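Local structure of phytase (Citrobacter braakii, 3ZHC) at residues 85-90 with 393-398; 277-282 with 324-329; 288-293 with 423-428; 359-362 with 367-370; 403-408 with 414-419. The protein belongs to branch 2 of the histidine phosphatase superfamily, with a mixed central beta sheet flanked by helices. The protein carries 2 engineered substitutions. All blocks are in the same frame, centred on the assembly; numbering follows the deposited sequence. Where two conformers were deposited one is given.

Interaction 1. Residues 85-90 with 393-398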
# COMPACT_ATOMS: atom_id res chain seq x y z
N ARG B 85 -12.79 -1.23 -27.93
CA ARG B 85 -13.63 -1.61 -29.09
C ARG B 85 -14.05 -3.09 -28.98
O ARG B 85 -15.22 -3.41 -29.07
CB ARG B 85 -12.89 -1.39 -30.42
CG ARG B 85 -13.69 -1.77 -31.71
CD ARG B 85 -12.74 -1.97 -32.92
NE ARG B 85 -13.45 -2.51 -34.08
CZ ARG B 85 -14.20 -1.79 -34.95
NH1 ARG B 85 -14.37 -0.45 -34.81
NH2 ARG B 85 -14.81 -2.41 -35.98
N LEU B 86 -13.05 -3.96 -28.78
CA LEU B 86 -13.27 -5.42 -28.65
C LEU B 86 -14.12 -5.77 -27.44
O LEU B 86 -15.02 -6.61 -27.53
CB LEU B 86 -11.93 -6.17 -28.58
CG LEU B 86 -11.04 -6.10 -29.84
CD1 LEU B 86 -9.61 -6.48 -29.54
CD2 LEU B 86 -11.63 -6.99 -30.99
N TRP B 87 -13.84 -5.12 -26.31
CA TRP B 87 -14.57 -5.39 -25.07
C TRP B 87 -16.03 -4.88 -25.15
O TRP B 87 -16.94 -5.62 -24.81
CB TRP B 87 -13.85 -4.80 -23.84
CG TRP B 87 -14.40 -5.33 -22.59
CD1 TRP B 87 -14.17 -6.58 -22.04
CD2 TRP B 87 -15.29 -4.67 -21.70
NE1 TRP B 87 -14.86 -6.72 -20.87
CE2 TRP B 87 -15.56 -5.56 -20.64
CE3 TRP B 87 -15.89 -3.41 -21.70
CZ2 TRP B 87 -16.40 -5.23 -19.57
CZ3 TRP B 87 -16.73 -3.06 -20.64
CH2 TRP B 87 -16.98 -3.97 -19.59
N PHE B 88 -16.22 -3.63 -25.60
CA PHE B 88 -17.59 -3.07 -25.75
C PHE B 88 -18.44 -3.82 -26.81
O PHE B 88 -19.67 -3.92 -26.67
CB PHE B 88 -17.57 -1.56 -26.10
CG PHE B 88 -17.05 -0.65 -24.97
CD1 PHE B 88 -17.36 -0.89 -23.61
CD2 PHE B 88 -16.26 0.46 -25.28
CE1 PHE B 88 -16.88 -0.03 -22.60
CE2 PHE B 88 -15.77 1.32 -24.27
CZ PHE B 88 -16.08 1.07 -22.93
N THR B 89 -17.77 -4.34 -27.85
CA THR B 89 -18.44 -5.12 -28.90
C THR B 89 -18.86 -6.50 -28.38
O THR B 89 -19.96 -6.97 -28.70
CB THR B 89 -17.54 -5.24 -30.19
OG1 THR B 89 -17.33 -3.93 -30.74
CG2 THR B 89 -18.20 -6.12 -31.26
N SER B 90 -18.00 -7.15 -27.58
CA SER B 90 -18.32 -8.47 -26.99
C SER B 90 -19.50 -8.43 -26.01
O SER B 90 -20.19 -9.44 -25.84
CB SER B 90 -17.10 -9.07 -26.29
OG SER B 90 -16.82 -8.38 -25.09
N ALA B 393 -5.97 -5.20 -21.20
CA ALA B 393 -5.45 -4.08 -20.44
C ALA B 393 -5.70 -4.36 -18.99
O ALA B 393 -6.58 -5.17 -18.65
CB ALA B 393 -6.13 -2.78 -20.85
N GLY B 394 -4.93 -3.73 -18.11
CA GLY B 394 -5.16 -3.84 -16.68
C GLY B 394 -6.54 -3.26 -16.34
O GLY B 394 -6.98 -2.29 -16.96
N LYS B 395 -7.21 -3.87 -15.38
CA LYS B 395 -8.53 -3.42 -14.93
C LYS B 395 -8.66 -3.71 -13.43
O LYS B 395 -8.48 -4.87 -13.00
CB LYS B 395 -9.63 -4.10 -15.73
CG LYS B 395 -11.03 -3.52 -15.51
CD LYS B 395 -12.04 -4.01 -16.58
CE LYS B 395 -13.43 -3.30 -16.43
NZ LYS B 395 -14.40 -3.56 -17.58
N VAL B 396 -8.95 -2.65 -12.66
CA VAL B 396 -9.15 -2.72 -11.23
C VAL B 396 -10.60 -2.35 -10.94
O VAL B 396 -11.06 -1.28 -11.35
CB VAL B 396 -8.19 -1.78 -10.46
CG1 VAL B 396 -8.58 -1.70 -8.98
CG2 VAL B 396 -6.74 -2.24 -10.60
N ASP B 397 -11.31 -3.24 -10.23
CA ASP B 397 -12.70 -3.03 -9.86
C ASP B 397 -12.74 -2.03 -8.71
O ASP B 397 -12.19 -2.29 -7.64
CB ASP B 397 -13.36 -4.37 -9.45
CG ASP B 397 -14.90 -4.31 -9.43
OD1 ASP B 397 -15.51 -3.17 -9.46
OD2 ASP B 397 -15.51 -5.42 -9.39
N LEU B 398 -13.38 -0.88 -8.94
CA LEU B 398 -13.51 0.17 -7.92
C LEU B 398 -14.83 -0.00 -7.16
O LEU B 398 -15.84 -0.47 -7.74
CB LEU B 398 -13.40 1.56 -8.54
CG LEU B 398 -12.13 1.82 -9.37
CD1 LEU B 398 -12.15 3.20 -9.89
CD2 LEU B 398 -10.84 1.58 -8.55
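K395 sets its amino group over the indole of W87. This is a cation-pi contact that joins strand 394-398, in the mixed central sheet of the histidine phosphatase fold, to the last turns of helix 71-90. It is a small surface contact, burying 68 Å² in all, and this pair carries it alone. Along 393-398, A393 comes first and packs on V374 of the neighbouring strand 366-375. The strand begins at G394. K395 follows and points at the helix. Its CG stands anti to the backbone N (chi1 -170°), and the chain stays extended from there to the amino group. It crosses the W87 side chain at about a right angle. The amino group also forms a salt bridge with E357 of strand 353-361, which W87 touches too, so its charge is probably balanced by the carboxylate as well as met by the ring. Beyond K395 the strand turns to other partners. V396 and L398 bond through their backbones to F373 and V371, and both pack on Q61 of the second subunit. On the helix side, F88 CE1 lies at the edge of the indole, in its plane. K395 NZ is 3.6 Å from the centroid of the W87 six-membered ring, 28° off the normal. It is displaced toward the rim, so that K395 NZ lies 3.3 Å from both CZ2 and CH2 of W87.

Interaction 2. Residues 277-282 with 324-329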
# COMPACT_ATOMS: atom_id res chain seq x y z
N LEU B 277 -2.83 15.04 -1.48
CA LEU B 277 -3.00 16.30 -0.75
C LEU B 277 -3.66 17.40 -1.60
O LEU B 277 -4.66 17.99 -1.19
CB LEU B 277 -1.65 16.82 -0.23
CG LEU B 277 -0.97 16.03 0.87
CD1 LEU B 277 0.32 16.73 1.27
CD2 LEU B 277 -1.89 15.85 2.12
N LEU B 278 -3.11 17.66 -2.78
CA LEU B 278 -3.58 18.82 -3.59
C LEU B 278 -4.82 18.59 -4.45
O LEU B 278 -5.50 19.56 -4.79
CB LEU B 278 -2.42 19.35 -4.49
CG LEU B 278 -1.17 19.89 -3.77
CD1 LEU B 278 -0.15 20.41 -4.81
CD2 LEU B 278 -1.49 20.98 -2.71
N GLN B 279 -5.13 17.33 -4.79
CA GLN B 279 -6.27 17.02 -5.69
C GLN B 279 -7.35 16.08 -5.14
O GLN B 279 -8.50 16.14 -5.61
CB GLN B 279 -5.74 16.44 -7.01
CG GLN B 279 -4.71 17.36 -7.75
CD GLN B 279 -5.32 18.66 -8.31
OE1 GLN B 279 -6.55 18.85 -8.31
NE2 GLN B 279 -4.46 19.55 -8.80
N ARG B 280 -7.01 15.22 -4.15
CA ARG B 280 -8.02 14.29 -3.57
C ARG B 280 -8.66 14.80 -2.24
O ARG B 280 -9.72 14.31 -1.85
CB ARG B 280 -7.44 12.90 -3.36
CG ARG B 280 -6.77 12.27 -4.60
CD ARG B 280 -6.81 10.70 -4.59
NE ARG B 280 -6.75 10.19 -3.22
CZ ARG B 280 -7.74 9.59 -2.54
NH1 ARG B 280 -8.95 9.33 -3.07
NH2 ARG B 280 -7.49 9.21 -1.29
N THR B 281 -8.02 15.76 -1.57
CA THR B 281 -8.57 16.38 -0.36
C THR B 281 -9.97 16.89 -0.69
O THR B 281 -10.10 17.78 -1.51
CB THR B 281 -7.67 17.52 0.15
OG1 THR B 281 -6.38 16.98 0.47
CG2 THR B 281 -8.28 18.21 1.42
N PRO B 282 -11.04 16.30 -0.06
CA PRO B 282 -12.46 16.61 -0.41
C PRO B 282 -12.78 18.08 -0.62
O PRO B 282 -13.49 18.40 -1.54
CB PRO B 282 -13.24 16.06 0.79
CG PRO B 282 -12.45 14.89 1.20
CD PRO B 282 -10.99 15.29 1.03
N HIS B 324 -6.87 15.24 -17.53
CA HIS B 324 -5.55 15.14 -16.92
C HIS B 324 -5.58 14.30 -15.66
O HIS B 324 -6.67 13.90 -15.17
CB HIS B 324 -5.07 16.55 -16.59
CG HIS B 324 -5.30 17.53 -17.70
ND1 HIS B 324 -4.38 17.73 -18.70
CD2 HIS B 324 -6.34 18.36 -17.97
CE1 HIS B 324 -4.84 18.64 -19.54
NE2 HIS B 324 -6.02 19.03 -19.12
N ASP B 325 -4.38 14.04 -15.13
CA ASP B 325 -4.25 13.30 -13.85
C ASP B 325 -4.94 14.04 -12.68
O ASP B 325 -5.49 13.40 -11.77
CB ASP B 325 -2.76 12.93 -13.48
CG ASP B 325 -1.72 14.03 -13.80
OD1 ASP B 325 -2.09 15.20 -14.12
OD2 ASP B 325 -0.51 13.71 -13.73
N THR B 326 -4.91 15.38 -12.73
CA THR B 326 -5.57 16.22 -11.73
C THR B 326 -7.06 15.87 -11.64
O THR B 326 -7.59 15.73 -10.55
CB THR B 326 -5.39 17.71 -12.03
OG1 THR B 326 -5.92 18.01 -13.32
CG2 THR B 326 -3.91 18.10 -11.98
N ASN B 327 -7.70 15.70 -12.81
CA ASN B 327 -9.13 15.36 -12.88
C ASN B 327 -9.45 13.97 -12.34
O ASN B 327 -10.45 13.81 -11.63
CB ASN B 327 -9.66 15.48 -14.32
CG ASN B 327 -9.41 16.87 -14.93
OD1 ASN B 327 -8.78 16.98 -15.97
ND2 ASN B 327 -9.90 17.90 -14.26
N LEU B 328 -8.62 12.97 -12.66
CA LEU B 328 -8.78 11.61 -12.12
C LEU B 328 -8.69 11.63 -10.59
O LEU B 328 -9.48 10.98 -9.90
CB LEU B 328 -7.74 10.63 -12.67
CG LEU B 328 -7.73 10.34 -14.19
CD1 LEU B 328 -6.63 9.34 -14.52
CD2 LEU B 328 -9.09 9.82 -14.69
N ALA B 329 -7.71 12.39 -10.08
CA ALA B 329 -7.51 12.54 -8.63
C ALA B 329 -8.71 13.28 -7.97
O ALA B 329 -9.13 12.89 -6.90
CB ALA B 329 -6.21 13.23 -8.33
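OE1 of Q279 takes a hydrogen bond from N330 ND2 and a weak one from R288 NH1, while the rest of its amide lies against T326. Q279 NE2 is 3.5 Å from T326 CG2, and Q279 CD is 3.8 Å from T326 CB. The chain of Q279 bends at chi2 (-68°), which brings the amide against the threonine, the two side chains crossing obliquely. Nearer the backbone, Q279 CB meets A329 CB at 3.5 Å. The contact joins two helices: helix 260-280 has a wider pi-type turn at 277-280, and helix 325-335 begins just after H324. As in relatives of branch 2, the His-Asp pair H324 and D325 lies beside R38 and H39. D325 forms a salt bridge with R38, and N327 OD1 accepts a hydrogen bond from the backbone N of H324 on an in-plane lone pair at 3.0 Å. R280 adds to the contact at A329, with its CG 3.4 Å from the carbonyl O of A329. Its guanidinium runs on to D276 and S332.

Interaction 3. Residues 288-293 with 423-428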
# COMPACT_ATOMS: atom_id res chain seq x y z
N ARG B 288 -13.61 20.97 -7.75
CA ARG B 288 -12.94 20.70 -9.06
C ARG B 288 -13.59 19.60 -9.88
O ARG B 288 -13.63 19.69 -11.09
CB ARG B 288 -11.44 20.41 -8.87
CG ARG B 288 -10.60 21.64 -8.71
CD ARG B 288 -9.13 21.29 -8.44
NE ARG B 288 -8.25 22.49 -8.48
CZ ARG B 288 -7.00 22.57 -7.95
NH1 ARG B 288 -6.43 21.52 -7.32
NH2 ARG B 288 -6.31 23.72 -8.06
N ALA B 289 -14.11 18.56 -9.21
CA ALA B 289 -14.77 17.43 -9.89
C ALA B 289 -16.23 17.68 -10.27
O ALA B 289 -16.79 16.88 -11.01
CB ALA B 289 -14.69 16.15 -9.03
N THR B 290 -16.84 18.78 -9.79
CA THR B 290 -18.32 19.02 -9.98
C THR B 290 -18.82 18.98 -11.46
O THR B 290 -19.77 18.22 -11.76
CB THR B 290 -18.83 20.31 -9.20
OG1 THR B 290 -18.82 20.05 -7.79
CG2 THR B 290 -20.24 20.72 -9.61
N PRO B 291 -18.20 19.78 -12.37
CA PRO B 291 -18.60 19.73 -13.79
C PRO B 291 -18.51 18.33 -14.41
O PRO B 291 -19.43 17.93 -15.11
CB PRO B 291 -17.62 20.68 -14.46
CG PRO B 291 -17.22 21.59 -13.43
CD PRO B 291 -17.17 20.81 -12.17
N LEU B 292 -17.43 17.61 -14.15
CA LEU B 292 -17.27 16.23 -14.68
C LEU B 292 -18.31 15.27 -14.06
O LEU B 292 -18.90 14.45 -14.78
CB LEU B 292 -15.83 15.71 -14.50
CG LEU B 292 -14.85 16.20 -15.57
CD1 LEU B 292 -13.39 16.01 -15.13
CD2 LEU B 292 -15.10 15.50 -16.92
N LEU B 293 -18.52 15.37 -12.74
CA LEU B 293 -19.58 14.60 -12.06
C LEU B 293 -20.98 14.88 -12.65
O LEU B 293 -21.76 13.95 -12.85
CB LEU B 293 -19.56 14.86 -10.55
CG LEU B 293 -18.34 14.27 -9.82
CD1 LEU B 293 -18.21 14.83 -8.43
CD2 LEU B 293 -18.41 12.75 -9.80
N GLU B 423 -24.92 14.72 -3.32
CA GLU B 423 -24.36 14.98 -2.00
C GLU B 423 -22.98 15.63 -2.05
O GLU B 423 -22.73 16.61 -1.34
CB GLU B 423 -24.31 13.69 -1.17
CG GLU B 423 -23.81 13.90 0.28
CD GLU B 423 -24.09 12.72 1.17
OE1 GLU B 423 -25.25 12.23 1.19
OE2 GLU B 423 -23.14 12.28 1.87
N ILE B 424 -22.11 15.10 -2.89
CA ILE B 424 -20.73 15.58 -3.00
C ILE B 424 -20.54 16.87 -3.85
O ILE B 424 -19.63 17.64 -3.58
CB ILE B 424 -19.75 14.42 -3.49
CG1 ILE B 424 -20.01 14.01 -4.94
CG2 ILE B 424 -19.85 13.22 -2.54
CD1 ILE B 424 -19.49 12.57 -5.31
N ARG B 425 -21.39 17.10 -4.85
CA ARG B 425 -21.21 18.25 -5.77
C ARG B 425 -21.32 19.62 -5.08
O ARG B 425 -22.05 19.77 -4.12
CB ARG B 425 -22.20 18.19 -6.95
CG ARG B 425 -23.65 18.44 -6.59
CD ARG B 425 -24.55 18.21 -7.76
NE ARG B 425 -24.30 19.13 -8.87
CZ ARG B 425 -24.74 20.39 -8.95
NH1 ARG B 425 -25.48 20.94 -7.96
NH2 ARG B 425 -24.45 21.11 -10.02
N VAL B 426 -20.57 20.59 -5.60
CA VAL B 426 -20.58 21.96 -5.11
C VAL B 426 -21.37 22.76 -6.16
O VAL B 426 -20.87 22.99 -7.25
CB VAL B 426 -19.15 22.50 -4.94
CG1 VAL B 426 -19.15 23.96 -4.47
CG2 VAL B 426 -18.37 21.63 -3.97
N PRO B 427 -22.64 23.17 -5.83
CA PRO B 427 -23.51 23.86 -6.85
C PRO B 427 -22.91 25.15 -7.46
O PRO B 427 -23.17 25.46 -8.63
CB PRO B 427 -24.81 24.14 -6.07
CG PRO B 427 -24.46 24.04 -4.66
CD PRO B 427 -23.32 23.07 -4.53
N GLU B 428 -22.10 25.86 -6.67
CA GLU B 428 -21.40 27.07 -7.14
C GLU B 428 -20.39 26.78 -8.28
O GLU B 428 -20.08 27.69 -9.07
CB GLU B 428 -20.67 27.77 -5.98
CG GLU B 428 -21.60 28.42 -4.90
CD GLU B 428 -22.15 27.43 -3.83
OE1 GLU B 428 -21.67 26.28 -3.73
OE2 GLU B 428 -23.07 27.84 -3.09
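The guanidinium of R425 is met obliquely by the methyl CG2 of T290. Its charged end turns to D294, where NE makes a salt bridge. R425 is the first residue after helix 414-424 to leave helical geometry, and its backbone passes close by T290, with R425 CA 3.6 Å from T290 OG1. The next amide makes the polar link: V426 N donates to T290 OG1 at 2.9 Å in an almost straight bond (176°). The hydroxyl stands anti to the carbonyl carbon of T290 (chi1 -71°), beside the backbone N, where it also hydrogen-bonds to R286 O one turn earlier. Two bonds thus hold the hydroxyl, one across the contact and one within its own helix. The same torsion turns CG2 toward the chain, 3.3 Å from V426 O. R286 adds a second tie, donating from NE to I424 O. An apolar patch lies next to this: L293 CD1 meets I424 CG1 at 4.0 Å, the two side chains crossing at about a right angle. The contact thus fastens the end of helix 414-424 to the middle of helix 282-301, which is kinked at P291. Helix 325-335 completes the patch, with L331 against L293 and L335 against I424.

Interaction 4. Residues 359-362 with 367-370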
# COMPACT_ATOMS: atom_id res chain seq x y z
N TRP B 359 -25.25 -0.77 -16.43
CA TRP B 359 -25.75 -2.12 -16.69
C TRP B 359 -27.25 -2.19 -16.38
O TRP B 359 -27.70 -1.65 -15.35
CB TRP B 359 -25.01 -3.13 -15.83
CG TRP B 359 -23.60 -3.30 -16.18
CD1 TRP B 359 -22.54 -2.56 -15.73
CD2 TRP B 359 -23.06 -4.27 -17.08
NE1 TRP B 359 -21.37 -3.01 -16.29
CE2 TRP B 359 -21.65 -4.06 -17.12
CE3 TRP B 359 -23.62 -5.30 -17.86
CZ2 TRP B 359 -20.80 -4.85 -17.91
CZ3 TRP B 359 -22.76 -6.10 -18.65
CH2 TRP B 359 -21.37 -5.86 -18.67
N LYS B 360 -28.02 -2.87 -17.25
CA LYS B 360 -29.45 -3.11 -17.03
C LYS B 360 -29.62 -4.58 -16.65
O LYS B 360 -29.17 -5.46 -17.39
CB LYS B 360 -30.29 -2.80 -18.27
CG LYS B 360 -31.84 -2.89 -18.02
CD LYS B 360 -32.67 -2.65 -19.29
CE LYS B 360 -32.64 -3.87 -20.24
NZ LYS B 360 -33.60 -3.73 -21.42
N ARG B 361 -30.26 -4.83 -15.51
CA ARG B 361 -30.58 -6.20 -15.09
C ARG B 361 -31.80 -6.61 -15.90
O ARG B 361 -32.83 -5.92 -15.86
CB ARG B 361 -30.86 -6.25 -13.60
CG ARG B 361 -31.16 -7.65 -13.02
CD ARG B 361 -31.71 -7.53 -11.58
NE ARG B 361 -30.70 -7.58 -10.53
CZ ARG B 361 -30.88 -7.15 -9.28
NH1 ARG B 361 -32.04 -6.59 -8.86
NH2 ARG B 361 -29.87 -7.26 -8.41
N THR B 362 -31.68 -7.71 -16.64
CA THR B 362 -32.75 -8.21 -17.54
C THR B 362 -34.04 -8.59 -16.82
O THR B 362 -35.14 -8.28 -17.31
CB THR B 362 -32.29 -9.46 -18.35
OG1 THR B 362 -31.01 -9.21 -18.93
CG2 THR B 362 -33.30 -9.81 -19.45
N ASP B 367 -31.57 -0.41 -13.45
CA ASP B 367 -30.27 0.12 -13.92
C ASP B 367 -29.24 0.21 -12.77
O ASP B 367 -29.55 0.71 -11.68
CB ASP B 367 -30.46 1.48 -14.57
CG ASP B 367 -31.41 1.41 -15.78
OD1 ASP B 367 -31.28 0.48 -16.61
OD2 ASP B 367 -32.28 2.31 -15.90
N TRP B 368 -28.02 -0.28 -13.05
CA TRP B 368 -26.92 -0.33 -12.09
C TRP B 368 -25.65 0.26 -12.69
O TRP B 368 -25.45 0.20 -13.91
CB TRP B 368 -26.68 -1.78 -11.64
CG TRP B 368 -27.97 -2.44 -11.17
CD1 TRP B 368 -28.89 -3.09 -11.95
CD2 TRP B 368 -28.47 -2.49 -9.83
NE1 TRP B 368 -29.93 -3.55 -11.19
CE2 TRP B 368 -29.70 -3.20 -9.88
CE3 TRP B 368 -28.00 -2.03 -8.59
CZ2 TRP B 368 -30.47 -3.45 -8.73
CZ3 TRP B 368 -28.77 -2.28 -7.45
CH2 TRP B 368 -29.99 -2.98 -7.52
N VAL B 369 -24.79 0.84 -11.83
CA VAL B 369 -23.55 1.50 -12.25
C VAL B 369 -22.33 0.79 -11.68
O VAL B 369 -22.23 0.64 -10.46
CB VAL B 369 -23.50 2.99 -11.78
CG1 VAL B 369 -22.20 3.66 -12.24
CG2 VAL B 369 -24.69 3.75 -12.30
N GLN B 370 -21.42 0.35 -12.56
CA GLN B 370 -20.14 -0.25 -12.15
C GLN B 370 -19.01 0.72 -12.49
O GLN B 370 -19.02 1.32 -13.58
CB GLN B 370 -19.88 -1.59 -12.84
CG GLN B 370 -18.77 -2.39 -12.13
CD GLN B 370 -18.59 -3.76 -12.69
OE1 GLN B 370 -18.37 -3.92 -13.89
NE2 GLN B 370 -18.66 -4.78 -11.82
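R361 carries its CG anti to the backbone N (chi1 -178°) and bends at chi3 (-92°), which brings its guanidinium to W368. CZ2 of W368 lies over one face of that group, toward its rim, 3.5 Å from R361 NH1. The guanidinium and indole planes are 49° apart, so this is a tilted contact and not a flat stack. The contact lies on the beta hairpin of strands 353-361 and 366-375. W359 and W368 form a hydrogen-bonded antiparallel pair, their indoles on one face of the sheet. W359 N donates to W368 O at 2.7 Å, and W368 N returns a bond to W359 O at 2.7 Å. W359 O also receives a CA-H contact from D367, at 3.4 Å from its CA. On the other face, D367 OD1 touches K360 CG at 3.7 Å. The indole N-H groups bond to E357 and T366. Since K360 NZ and D367 OD1 stay 6.8 Å apart, any attraction between these charges is probably modest, and the backbone pair carries the polar bonding.

Interaction 5. Residues 403-408 with 414-419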
# COMPACT_ATOMS: atom_id res chain seq x y z
N CYS B 403 -22.75 4.34 -1.60
CA CYS B 403 -24.06 4.03 -2.22
C CYS B 403 -25.00 3.31 -1.27
O CYS B 403 -24.57 2.43 -0.52
CB CYS B 403 -23.90 3.17 -3.49
SG CYS B 403 -23.33 4.06 -4.92
N GLU B 404 -26.28 3.69 -1.30
CA GLU B 404 -27.30 3.10 -0.44
C GLU B 404 -27.67 1.70 -0.90
O GLU B 404 -27.57 0.74 -0.13
CB GLU B 404 -28.57 3.95 -0.43
CG GLU B 404 -28.41 5.35 0.13
CD GLU B 404 -28.55 5.41 1.63
OE1 GLU B 404 -27.88 4.61 2.34
OE2 GLU B 404 -29.33 6.28 2.12
N GLU B 405 -28.07 1.59 -2.17
CA GLU B 405 -28.54 0.35 -2.77
C GLU B 405 -27.41 -0.27 -3.60
O GLU B 405 -26.90 0.38 -4.53
CB GLU B 405 -29.75 0.63 -3.67
CG GLU B 405 -30.90 1.49 -3.03
CD GLU B 405 -31.67 2.34 -4.08
OE1 GLU B 405 -32.20 1.76 -5.07
OE2 GLU B 405 -31.71 3.59 -3.92
N LYS B 406 -27.04 -1.52 -3.27
CA LYS B 406 -26.00 -2.28 -3.99
C LYS B 406 -26.53 -3.62 -4.55
O LYS B 406 -27.47 -4.20 -4.01
CB LYS B 406 -24.79 -2.60 -3.08
CG LYS B 406 -23.58 -1.63 -3.12
CD LYS B 406 -23.74 -0.41 -2.23
CE LYS B 406 -22.36 0.18 -1.84
NZ LYS B 406 -21.61 -0.69 -0.81
N ASN B 407 -25.89 -4.08 -5.64
CA ASN B 407 -26.11 -5.43 -6.23
C ASN B 407 -25.45 -6.52 -5.45
O ASN B 407 -24.68 -6.26 -4.53
CB ASN B 407 -25.54 -5.50 -7.70
CG ASN B 407 -26.53 -5.17 -8.75
OD1 ASN B 407 -26.15 -4.89 -9.88
ND2 ASN B 407 -27.81 -5.21 -8.41
N SER B 408 -25.76 -7.77 -5.83
CA SER B 408 -25.05 -8.95 -5.31
C SER B 408 -23.62 -8.94 -5.86
O SER B 408 -22.69 -9.41 -5.20
CB SER B 408 -25.77 -10.25 -5.70
OG SER B 408 -25.87 -10.38 -7.11
N LEU B 414 -28.66 2.91 -10.04
CA LEU B 414 -28.59 4.16 -10.81
C LEU B 414 -28.95 5.40 -9.95
O LEU B 414 -28.22 6.41 -9.99
CB LEU B 414 -29.49 4.08 -12.05
CG LEU B 414 -29.40 5.21 -13.08
CD1 LEU B 414 -28.01 5.27 -13.71
CD2 LEU B 414 -30.46 5.02 -14.14
N LYS B 415 -30.06 5.33 -9.19
CA LYS B 415 -30.49 6.47 -8.34
C LYS B 415 -29.53 6.68 -7.15
O LYS B 415 -29.30 7.80 -6.76
CB LYS B 415 -31.95 6.30 -7.87
CG LYS B 415 -32.97 6.40 -9.02
CD LYS B 415 -34.42 6.55 -8.51
CE LYS B 415 -34.84 5.36 -7.66
NZ LYS B 415 -36.24 5.50 -7.15
N SER B 416 -28.99 5.58 -6.59
CA SER B 416 -27.98 5.66 -5.50
C SER B 416 -26.70 6.34 -6.00
O SER B 416 -26.09 7.13 -5.27
CB SER B 416 -27.62 4.28 -4.91
OG SER B 416 -28.61 3.81 -4.04
N PHE B 417 -26.30 6.00 -7.23
CA PHE B 417 -25.14 6.63 -7.87
C PHE B 417 -25.39 8.12 -8.06
O PHE B 417 -24.56 8.94 -7.66
CB PHE B 417 -24.80 5.96 -9.23
CG PHE B 417 -23.64 6.60 -9.94
CD1 PHE B 417 -22.33 6.37 -9.50
CD2 PHE B 417 -23.84 7.43 -11.04
CE1 PHE B 417 -21.22 6.96 -10.16
CE2 PHE B 417 -22.75 8.03 -11.71
CZ PHE B 417 -21.43 7.79 -11.25
N SER B 418 -26.54 8.45 -8.66
CA SER B 418 -26.91 9.85 -8.91
C SER B 418 -27.05 10.67 -7.62
O SER B 418 -26.62 11.81 -7.56
CB SER B 418 -28.22 9.93 -9.71
OG SER B 418 -28.49 11.25 -10.11
N ARG B 419 -27.64 10.07 -6.58
CA ARG B 419 -27.82 10.76 -5.28
C ARG B 419 -26.50 11.00 -4.54
O ARG B 419 -26.37 11.98 -3.82
CB ARG B 419 -28.87 10.02 -4.39
CG ARG B 419 -30.33 10.36 -4.82
CD ARG B 419 -31.44 9.62 -3.99
NE ARG B 419 -31.11 9.53 -2.55
CZ ARG B 419 -30.61 8.44 -1.92
NH1 ARG B 419 -30.37 7.28 -2.57
NH2 ARG B 419 -30.36 8.52 -0.61
O HOH W 1 -26.69 6.32 -2.63
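S416 OG accepts a hydrogen bond from the backbone N of E405 at 3.0 Å, with fairly straight geometry (161°). It links a disulfide-closed loop to the first turns of helix 414-424 in this histidine phosphatase fold. E405 OE2 also comes within 3.1 Å of S416 OG, a weak bond at best. The hydroxyl stands beside its own backbone N (chi1 -77°), and this turns it to the loop. Next to it, C403 CB packs on S416 CB at 4.1 Å. Further along the helix, R419 faces both glutamates. E404 OE2 makes a long salt bridge to R419 NH2 at 3.7 Å, with carboxylate and guanidinium nearly coplanar. E405 OE2 adds an opposite charge nearby, beyond salt-bridge range. A second shell surrounds these groups. C403 is tied to C412 by the disulfide, which closes the loop just before the helix. S413 bonds to E405 through the backbone and to S416 OG through its hydroxyl. The loop also reaches the subunit interface, where K406 bonds to Q58 of the second subunit. One water joins the two backbones: it accepts from E404 N at 3.0 Å and donates to S416 O at 2.8 Å.

Overall arrangement
Interaction 4 touches both interaction 1 and interaction 5, while 1 and 5, which both touch the second subunit, stay about 9 Å apart at their nearest atoms. Interactions 4 and 5 have centres about 10 Å apart and probably share a backbone bond from L414 N to D367 O (2.9 Å). The centres of 1 and 4 are about 16 Å apart, with W87 CH2 4.3 Å from W359 CZ2. Interactions 2 and 3, about 13 Å apart between centres, are linked by consecutive helices 260-280 and 282-301. Helix 414-424 serves both 3 and 5. Interaction 2 holds the His-Asp pair that in relatives belongs to the active site; the centres of 1, 4 and 5 lie 24 to 28 Å from its centre.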